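Long-range contacts in D-glycero-D-manno-heptose 1-phosphate kinase (Bacteroides thetaiotaomicron, PDB 3K85), which probably transfers phosphate from ATP to the sugar D-glycero-D-manno-heptose 1-phosphate, as a member of the GHMP kinase family: residues G13-V21 and M232-T242; S25-T36 and G167-D178. All coordinates share one frame; numbering follows the deposited sequence.

Contact 1 (G13-V21 and M232-T242)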
# COMPACT_ATOMS: atom_id res chain seq x y z
N GLY A 13 -0.20 10.06 -14.55
CA GLY A 13 -1.10 10.74 -13.64
C GLY A 13 -2.45 10.08 -13.82
O GLY A 13 -3.19 10.39 -14.75
N LEU A 14 -2.78 9.15 -12.93
CA LEU A 14 -4.05 8.46 -13.05
C LEU A 14 -5.24 9.33 -12.70
O LEU A 14 -6.25 9.28 -13.40
CB LEU A 14 -4.03 7.18 -12.20
CG LEU A 14 -2.94 6.20 -12.66
CD1 LEU A 14 -2.92 4.98 -11.78
CD2 LEU A 14 -3.20 5.82 -14.10
N ALA A 15 -5.13 10.14 -11.65
CA ALA A 15 -6.25 11.00 -11.25
C ALA A 15 -5.88 12.05 -10.21
O ALA A 15 -4.90 11.92 -9.48
CB ALA A 15 -7.39 10.15 -10.72
N GLY A 16 -6.70 13.11 -10.17
CA GLY A 16 -6.50 14.19 -9.22
C GLY A 16 -5.48 15.20 -9.70
O GLY A 16 -5.17 16.16 -8.99
N GLY A 17 -4.97 14.99 -10.90
CA GLY A 17 -3.97 15.89 -11.44
C GLY A 17 -4.37 17.35 -11.35
O GLY A 17 -5.39 17.77 -11.90
N GLY A 18 -3.58 18.14 -10.63
CA GLY A 18 -3.87 19.55 -10.50
C GLY A 18 -4.16 19.95 -9.07
O GLY A 18 -3.82 21.05 -8.65
N SER A 19 -4.79 19.04 -8.32
CA SER A 19 -5.14 19.31 -6.94
C SER A 19 -3.90 19.44 -6.08
O SER A 19 -3.97 19.86 -4.93
CB SER A 19 -6.04 18.20 -6.38
OG SER A 19 -5.32 16.98 -6.22
N ASP A 20 -2.75 19.08 -6.65
CA ASP A 20 -1.48 19.15 -5.94
C ASP A 20 -0.78 20.49 -6.05
O ASP A 20 0.19 20.75 -5.34
CB ASP A 20 -0.55 18.06 -6.45
CG ASP A 20 -0.32 18.14 -7.95
OD1 ASP A 20 -1.32 18.17 -8.70
OD2 ASP A 20 0.87 18.17 -8.37
N VAL A 21 -1.27 21.33 -6.95
CA VAL A 21 -0.68 22.64 -7.19
C VAL A 21 -1.12 23.71 -6.20
O VAL A 21 -2.30 23.80 -5.85
CB VAL A 21 -1.04 23.14 -8.60
CG1 VAL A 21 -0.45 24.52 -8.83
CG2 VAL A 21 -0.53 22.14 -9.64
N MSE A 232 -12.08 21.73 -10.21
CA MSE A 232 -10.97 21.10 -9.51
C MSE A 232 -11.48 20.22 -8.37
O MSE A 232 -10.89 19.19 -8.09
CB MSE A 232 -10.03 22.16 -8.95
CG MSE A 232 -8.73 21.60 -8.40
SE MSE A 232 -7.62 20.75 -9.75
CE MSE A 232 -6.81 22.33 -10.53
N HIS A 233 -12.56 20.64 -7.73
CA HIS A 233 -13.11 19.85 -6.64
C HIS A 233 -13.54 18.48 -7.15
O HIS A 233 -13.61 17.51 -6.39
CB HIS A 233 -14.31 20.56 -5.99
CG HIS A 233 -13.94 21.81 -5.24
ND1 HIS A 233 -12.82 21.89 -4.43
CD2 HIS A 233 -14.54 23.01 -5.17
CE1 HIS A 233 -12.77 23.09 -3.89
NE2 HIS A 233 -13.80 23.80 -4.32
N LYS A 234 -13.84 18.40 -8.44
CA LYS A 234 -14.25 17.15 -9.05
C LYS A 234 -13.01 16.32 -9.38
O LYS A 234 -12.99 15.11 -9.15
CB LYS A 234 -15.05 17.40 -10.32
CG LYS A 234 -16.45 17.93 -10.06
CD LYS A 234 -17.21 18.16 -11.36
CE LYS A 234 -18.64 18.63 -11.11
NZ LYS A 234 -19.36 18.88 -12.39
N ILE A 235 -11.99 16.98 -9.92
CA ILE A 235 -10.72 16.33 -10.26
C ILE A 235 -10.14 15.73 -8.97
O ILE A 235 -9.57 14.65 -8.99
CB ILE A 235 -9.72 17.33 -10.88
CG1 ILE A 235 -10.16 17.67 -12.31
CG2 ILE A 235 -8.31 16.75 -10.86
CD1 ILE A 235 -9.33 18.75 -12.99
N LYS A 236 -10.28 16.46 -7.87
CA LYS A 236 -9.80 15.98 -6.58
C LYS A 236 -10.63 14.75 -6.19
O LYS A 236 -10.10 13.72 -5.77
CB LYS A 236 -9.98 17.07 -5.51
CG LYS A 236 -9.72 16.60 -4.08
CD LYS A 236 -9.99 17.70 -3.06
CE LYS A 236 -9.58 17.26 -1.65
NZ LYS A 236 -9.54 18.41 -0.68
N GLN A 237 -11.95 14.86 -6.36
CA GLN A 237 -12.87 13.77 -6.03
C GLN A 237 -12.57 12.51 -6.82
O GLN A 237 -12.63 11.41 -6.29
CB GLN A 237 -14.31 14.20 -6.31
CG GLN A 237 -15.35 13.13 -5.98
CD GLN A 237 -15.31 12.73 -4.52
OE1 GLN A 237 -15.18 13.58 -3.64
NE2 GLN A 237 -15.42 11.43 -4.26
N SER A 238 -12.28 12.69 -8.11
CA SER A 238 -11.98 11.58 -8.99
C SER A 238 -10.83 10.74 -8.42
O SER A 238 -10.81 9.52 -8.58
CB SER A 238 -11.64 12.09 -10.41
OG SER A 238 -10.40 12.79 -10.48
N ALA A 239 -9.88 11.38 -7.74
CA ALA A 239 -8.76 10.65 -7.17
C ALA A 239 -9.32 9.63 -6.19
O ALA A 239 -8.87 8.48 -6.13
CB ALA A 239 -7.80 11.60 -6.46
N ILE A 240 -10.32 10.04 -5.42
CA ILE A 240 -10.95 9.15 -4.45
C ILE A 240 -11.70 8.02 -5.17
O ILE A 240 -11.56 6.85 -4.81
CB ILE A 240 -11.94 9.90 -3.54
CG1 ILE A 240 -11.18 10.90 -2.67
CG2 ILE A 240 -12.72 8.91 -2.67
CD1 ILE A 240 -12.08 11.74 -1.76
N ASP A 241 -12.49 8.36 -6.19
CA ASP A 241 -13.25 7.35 -6.93
C ASP A 241 -12.33 6.40 -7.70
O ASP A 241 -12.62 5.22 -7.82
CB ASP A 241 -14.22 7.99 -7.93
CG ASP A 241 -15.06 9.09 -7.30
OD1 ASP A 241 -15.48 8.93 -6.13
OD2 ASP A 241 -15.31 10.12 -7.97
N THR A 242 -11.22 6.93 -8.22
CA THR A 242 -10.28 6.12 -8.98
C THR A 242 -9.55 5.13 -8.09
O THR A 242 -9.39 3.97 -8.46
CB THR A 242 -9.26 6.99 -9.74
OG1 THR A 242 -9.95 7.83 -10.67
CG2 THR A 242 -8.29 6.11 -10.53
O HOH W 1 -9.14 8.96 -13.33
O HOH W 2 -7.97 13.92 -12.52

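Contact 2 (S25-T36 and G167-D178)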
# COMPACT_ATOMS: atom_id res chain seq x y z
N SER A 25 -3.71 23.36 -3.43
CA SER A 25 -3.42 22.28 -2.49
C SER A 25 -3.41 22.79 -1.05
O SER A 25 -3.85 22.10 -0.13
CB SER A 25 -2.07 21.62 -2.82
OG SER A 25 -0.96 22.43 -2.49
N ASP A 26 -2.92 24.01 -0.86
CA ASP A 26 -2.82 24.60 0.46
C ASP A 26 -4.15 25.10 1.04
O ASP A 26 -4.37 25.06 2.25
CB ASP A 26 -1.79 25.74 0.43
CG ASP A 26 -0.44 25.27 -0.07
OD1 ASP A 26 0.04 24.23 0.44
OD2 ASP A 26 0.14 25.93 -0.96
N ILE A 27 -5.03 25.57 0.18
CA ILE A 27 -6.32 26.07 0.63
C ILE A 27 -7.36 24.97 0.84
O ILE A 27 -7.97 24.88 1.91
CB ILE A 27 -6.88 27.09 -0.39
CG1 ILE A 27 -5.94 28.29 -0.46
CG2 ILE A 27 -8.30 27.51 0.00
CD1 ILE A 27 -6.18 29.18 -1.69
N TYR A 28 -7.56 24.13 -0.16
CA TYR A 28 -8.56 23.07 -0.08
C TYR A 28 -7.99 21.69 0.24
O TYR A 28 -8.69 20.84 0.80
CB TYR A 28 -9.32 22.98 -1.41
CG TYR A 28 -9.88 24.31 -1.87
CD1 TYR A 28 -11.09 24.80 -1.36
CD2 TYR A 28 -9.22 25.07 -2.82
CE1 TYR A 28 -11.62 26.02 -1.79
CE2 TYR A 28 -9.73 26.29 -3.26
CZ TYR A 28 -10.93 26.77 -2.74
OH TYR A 28 -11.42 27.98 -3.18
N GLY A 29 -6.73 21.49 -0.11
CA GLY A 29 -6.08 20.21 0.12
C GLY A 29 -6.10 19.42 -1.18
O GLY A 29 -7.08 19.48 -1.93
N GLY A 30 -5.02 18.69 -1.47
CA GLY A 30 -4.98 17.92 -2.70
C GLY A 30 -5.05 16.41 -2.54
O GLY A 30 -4.77 15.86 -1.48
N LEU A 31 -5.44 15.74 -3.62
CA LEU A 31 -5.54 14.29 -3.63
C LEU A 31 -5.05 13.77 -4.97
O LEU A 31 -5.52 14.21 -6.03
CB LEU A 31 -6.98 13.84 -3.37
CG LEU A 31 -7.44 14.01 -1.92
CD1 LEU A 31 -8.89 13.57 -1.78
CD2 LEU A 31 -6.55 13.20 -1.00
N ILE A 32 -4.10 12.84 -4.93
CA ILE A 32 -3.53 12.29 -6.14
C ILE A 32 -3.31 10.79 -6.18
O ILE A 32 -2.83 10.17 -5.23
CB ILE A 32 -2.20 12.98 -6.45
CG1 ILE A 32 -2.48 14.31 -7.15
CG2 ILE A 32 -1.31 12.07 -7.30
CD1 ILE A 32 -1.27 15.04 -7.61
N LEU A 33 -3.66 10.20 -7.32
CA LEU A 33 -3.44 8.78 -7.54
C LEU A 33 -2.57 8.67 -8.78
O LEU A 33 -3.02 8.98 -9.88
CB LEU A 33 -4.75 8.03 -7.78
CG LEU A 33 -4.54 6.52 -7.91
CD1 LEU A 33 -4.06 5.97 -6.58
CD2 LEU A 33 -5.83 5.84 -8.31
N ASN A 34 -1.32 8.27 -8.60
CA ASN A 34 -0.41 8.11 -9.72
C ASN A 34 0.41 6.83 -9.58
O ASN A 34 0.42 6.19 -8.52
CB ASN A 34 0.51 9.33 -9.87
CG ASN A 34 1.33 9.60 -8.62
OD1 ASN A 34 1.62 8.69 -7.84
ND2 ASN A 34 1.71 10.86 -8.42
N ALA A 35 1.11 6.48 -10.64
CA ALA A 35 1.89 5.24 -10.63
C ALA A 35 3.09 5.36 -11.54
O ALA A 35 2.96 5.82 -12.67
CB ALA A 35 1.00 4.09 -11.09
N THR A 36 4.25 4.93 -11.05
CA THR A 36 5.46 4.99 -11.85
C THR A 36 5.46 3.90 -12.93
O THR A 36 4.82 2.86 -12.77
CB THR A 36 6.68 4.85 -10.96
OG1 THR A 36 6.49 3.76 -10.06
CG2 THR A 36 6.90 6.14 -10.18
N GLY A 167 7.83 5.50 -5.82
CA GLY A 167 7.59 4.36 -6.70
C GLY A 167 6.29 3.62 -6.43
O GLY A 167 5.73 3.72 -5.34
N GLY A 168 5.82 2.89 -7.45
CA GLY A 168 4.59 2.10 -7.35
C GLY A 168 3.30 2.89 -7.53
O GLY A 168 3.31 3.96 -8.14
N PHE A 169 2.18 2.34 -7.05
CA PHE A 169 0.88 3.02 -7.09
C PHE A 169 0.73 3.76 -5.75
O PHE A 169 0.68 3.14 -4.68
CB PHE A 169 -0.27 2.01 -7.23
CG PHE A 169 -0.44 1.47 -8.62
CD1 PHE A 169 -1.53 1.85 -9.40
CD2 PHE A 169 0.50 0.60 -9.16
CE1 PHE A 169 -1.67 1.38 -10.70
CE2 PHE A 169 0.36 0.11 -10.47
CZ PHE A 169 -0.72 0.50 -11.24
N ASN A 170 0.68 5.08 -5.81
CA ASN A 170 0.57 5.90 -4.60
C ASN A 170 -0.70 6.76 -4.60
O ASN A 170 -1.20 7.17 -5.65
CB ASN A 170 1.82 6.80 -4.47
CG ASN A 170 3.08 6.00 -4.14
OD1 ASN A 170 4.12 6.15 -4.79
ND2 ASN A 170 3.00 5.17 -3.10
N TYR A 171 -1.24 7.00 -3.40
CA TYR A 171 -2.41 7.85 -3.21
C TYR A 171 -1.81 8.88 -2.27
O TYR A 171 -1.54 8.60 -1.10
CB TYR A 171 -3.52 7.09 -2.51
CG TYR A 171 -4.79 7.89 -2.26
CD1 TYR A 171 -5.69 8.12 -3.29
CD2 TYR A 171 -5.11 8.34 -0.98
CE1 TYR A 171 -6.90 8.78 -3.05
CE2 TYR A 171 -6.31 9.00 -0.73
CZ TYR A 171 -7.20 9.22 -1.78
OH TYR A 171 -8.38 9.87 -1.55
N MSE A 172 -1.55 10.06 -2.81
CA MSE A 172 -0.92 11.13 -2.05
C MSE A 172 -1.89 12.19 -1.57
O MSE A 172 -2.80 12.61 -2.29
CB MSE A 172 0.16 11.79 -2.90
CG MSE A 172 0.95 10.80 -3.74
SE MSE A 172 2.41 11.58 -4.74
CE MSE A 172 3.74 10.17 -4.45
N GLU A 173 -1.68 12.62 -0.33
CA GLU A 173 -2.51 13.64 0.27
C GLU A 173 -1.64 14.87 0.43
O GLU A 173 -0.68 14.87 1.20
CB GLU A 173 -3.03 13.17 1.63
CG GLU A 173 -4.12 12.10 1.52
CD GLU A 173 -4.48 11.46 2.85
OE1 GLU A 173 -3.76 10.54 3.29
OE2 GLU A 173 -5.49 11.89 3.46
N PHE A 174 -1.95 15.90 -0.35
CA PHE A 174 -1.22 17.16 -0.29
C PHE A 174 -2.13 18.06 0.51
O PHE A 174 -2.97 18.80 -0.03
CB PHE A 174 -0.99 17.69 -1.70
CG PHE A 174 -0.07 16.83 -2.52
CD1 PHE A 174 1.30 16.85 -2.30
CD2 PHE A 174 -0.58 15.94 -3.47
CE1 PHE A 174 2.16 16.01 -3.00
CE2 PHE A 174 0.26 15.09 -4.18
CZ PHE A 174 1.64 15.13 -3.95
N LEU A 175 -1.98 17.95 1.82
CA LEU A 175 -2.77 18.67 2.79
C LEU A 175 -2.54 20.17 2.83
O LEU A 175 -1.57 20.69 2.27
CB LEU A 175 -2.53 18.06 4.17
CG LEU A 175 -2.76 16.55 4.17
CD1 LEU A 175 -2.21 15.92 5.43
CD2 LEU A 175 -4.24 16.26 4.01
N GLN A 176 -3.47 20.87 3.47
CA GLN A 176 -3.40 22.31 3.64
C GLN A 176 -2.17 22.55 4.50
O GLN A 176 -1.72 21.64 5.20
CB GLN A 176 -4.67 22.79 4.35
CG GLN A 176 -5.95 22.43 3.61
CD GLN A 176 -7.16 22.32 4.52
OE1 GLN A 176 -7.27 21.39 5.32
NE2 GLN A 176 -8.07 23.29 4.41
N ASN A 177 -1.60 23.76 4.45
CA ASN A 177 -0.41 24.02 5.25
C ASN A 177 0.67 23.05 4.80
O ASN A 177 1.36 22.43 5.60
CB ASN A 177 -0.72 23.81 6.73
CG ASN A 177 -1.52 24.95 7.33
OD1 ASN A 177 -0.94 25.95 7.76
ND2 ASN A 177 -2.85 24.81 7.34
N ASP A 178 0.78 22.94 3.48
CA ASP A 178 1.70 22.03 2.79
C ASP A 178 2.33 20.87 3.57
O ASP A 178 3.54 20.80 3.78
CB ASP A 178 2.78 22.83 2.03
CG ASP A 178 3.95 23.24 2.90
OD1 ASP A 178 4.99 23.61 2.32
OD2 ASP A 178 3.82 23.20 4.14
O HOH W 3 3.70 6.81 -7.86

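Contact 1 (G13-V21 and M232-T242)
Peptide planes rather than rings are the flat groups at which Met232 and Ile235 meet the glycine loop. The selenium of selenomethionine Met232 stands over one face of the Gly18-Ser19 peptide, its SE 3.6 Å from Gly18 C, and Ile235 lays CG2 over one face of the Gly16-Gly17 peptide, 3.4 Å from Gly16 C. The carbonyl of that second peptide, Gly16 O, accepts the backbone N-H of Ser19. Met232 reaches its place by starting with CG anti to the backbone N (chi1 -171°) and bending at both chi2 and chi3, a flexibility that suits an unbranched side chain draped over a peptide. Glycines let the backbone come this close. A CA hydrogen of Gly16 meets Ile235 O, with CA 3.1 Å from that oxygen, and the residue has positive phi; a CB there would crowd Ala239 CB. A CB on Gly18 would press on the methyl of Met232 and on the preceding carbonyl. The Gly-Gly-Gly-Ser-Asp run fits the N-terminal signature of GHMP kinases, which in relatives lies beside the substrate pocket; here it follows strand 13-15, which runs at 92° to helix 232-242. Just before it, Leu14 and Ala15 form a classic beta bulge opposite Leu33. Ala15 is small enough to set CB against Thr242 OG1 at 3.5 Å, while a water bridges Leu14 O and that hydroxyl, which itself donates to Ser238 O. A second water accepts from Gly16 N at 2.8 Å and reaches Ser238 OG weakly. Farther along, the aliphatic start of Lys236 touches Ser19, CB to CB 4.2 Å, while its extended chain carries NZ to Gly29 O, and Ser19 OG bonds to Leu31 O.

Contact 2 (S25-T36 and G167-D178)
Within a mixed sheet consistent with the S5-like N-terminal domain of GHMP kinases, strands 30-36 and 169-175 run antiparallel, their axes 4.6 Å apart at closest and 164° between directions, with Gly30-Phe174, Ile32-Met172 and Asn34-Asn170 as hydrogen-bonded pairs. Gly29, with positive phi, turns the chain from the preceding helix into the strand, and Gly30 leaves room for Phe174 CB. On one face, Ala35 sets its methyl over the centre of the Phe169 ring, a CH-pi contact with CB 3.7 Å from the centroid. With CG anti to the backbone N (chi1 -176°), Leu33 leans across to the neighbouring strand, CD1 3.2 Å from Asn170 O and near the edge of the Tyr171 ring. Leu31 slants past the same tyrosine, CD1 3.7 Å from OH, and lies alongside Glu173, whose OE1 bonds to Asn183. The other face carries Ile32, with CD1 3.8 Å from Phe174 CE2, and Asn34, whose ND2 lies 3.8 Å from Met172 SE. Gln176 NE2 donates to Ile27 O at 3.0 Å. Thr36 OG1 accepts from Gly168 N at 2.8 Å and bonds to Ile332 O, while Thr36 N donates to Gly168 O. A valine here would probably leave Gly168 N and Ile332 O without this partner, letting the glycine turn drift. Backbone polar groups are met by this pairing at alternate residues, and by the next strands at Leu33 (Ala15) and Tyr171 (Asn183). The Leu31-Leu33-Tyr171 face is mostly apolar under helix 230-246, while the other, by helix 159-166, mixes Ile32, Met172 and Phe174 with Asn34, whose amide needs its bond to Gln159.

Overall arrangement
The two contacts have centres about 9 Å apart and meet on one mixed sheet, where strand 4-15 pairs with 30-37 and that in turn with 169-175. Along the chain the order is 13-21, 25-36, 167-178, 232-242, so contact 2 lies wholly within the span that contact 1 brackets; only three residues separate 13-21 from 25-36, and the short helix 24-27 begins there. Contact 1 docks helix 230-246 on the end of strand 4-15, and the same helix continues over strands 30-37 and 169-175 of contact 2. The helix thus bridges three neighbouring strands, tying a late part of the sequence to the mixed sheet and its glycine loop.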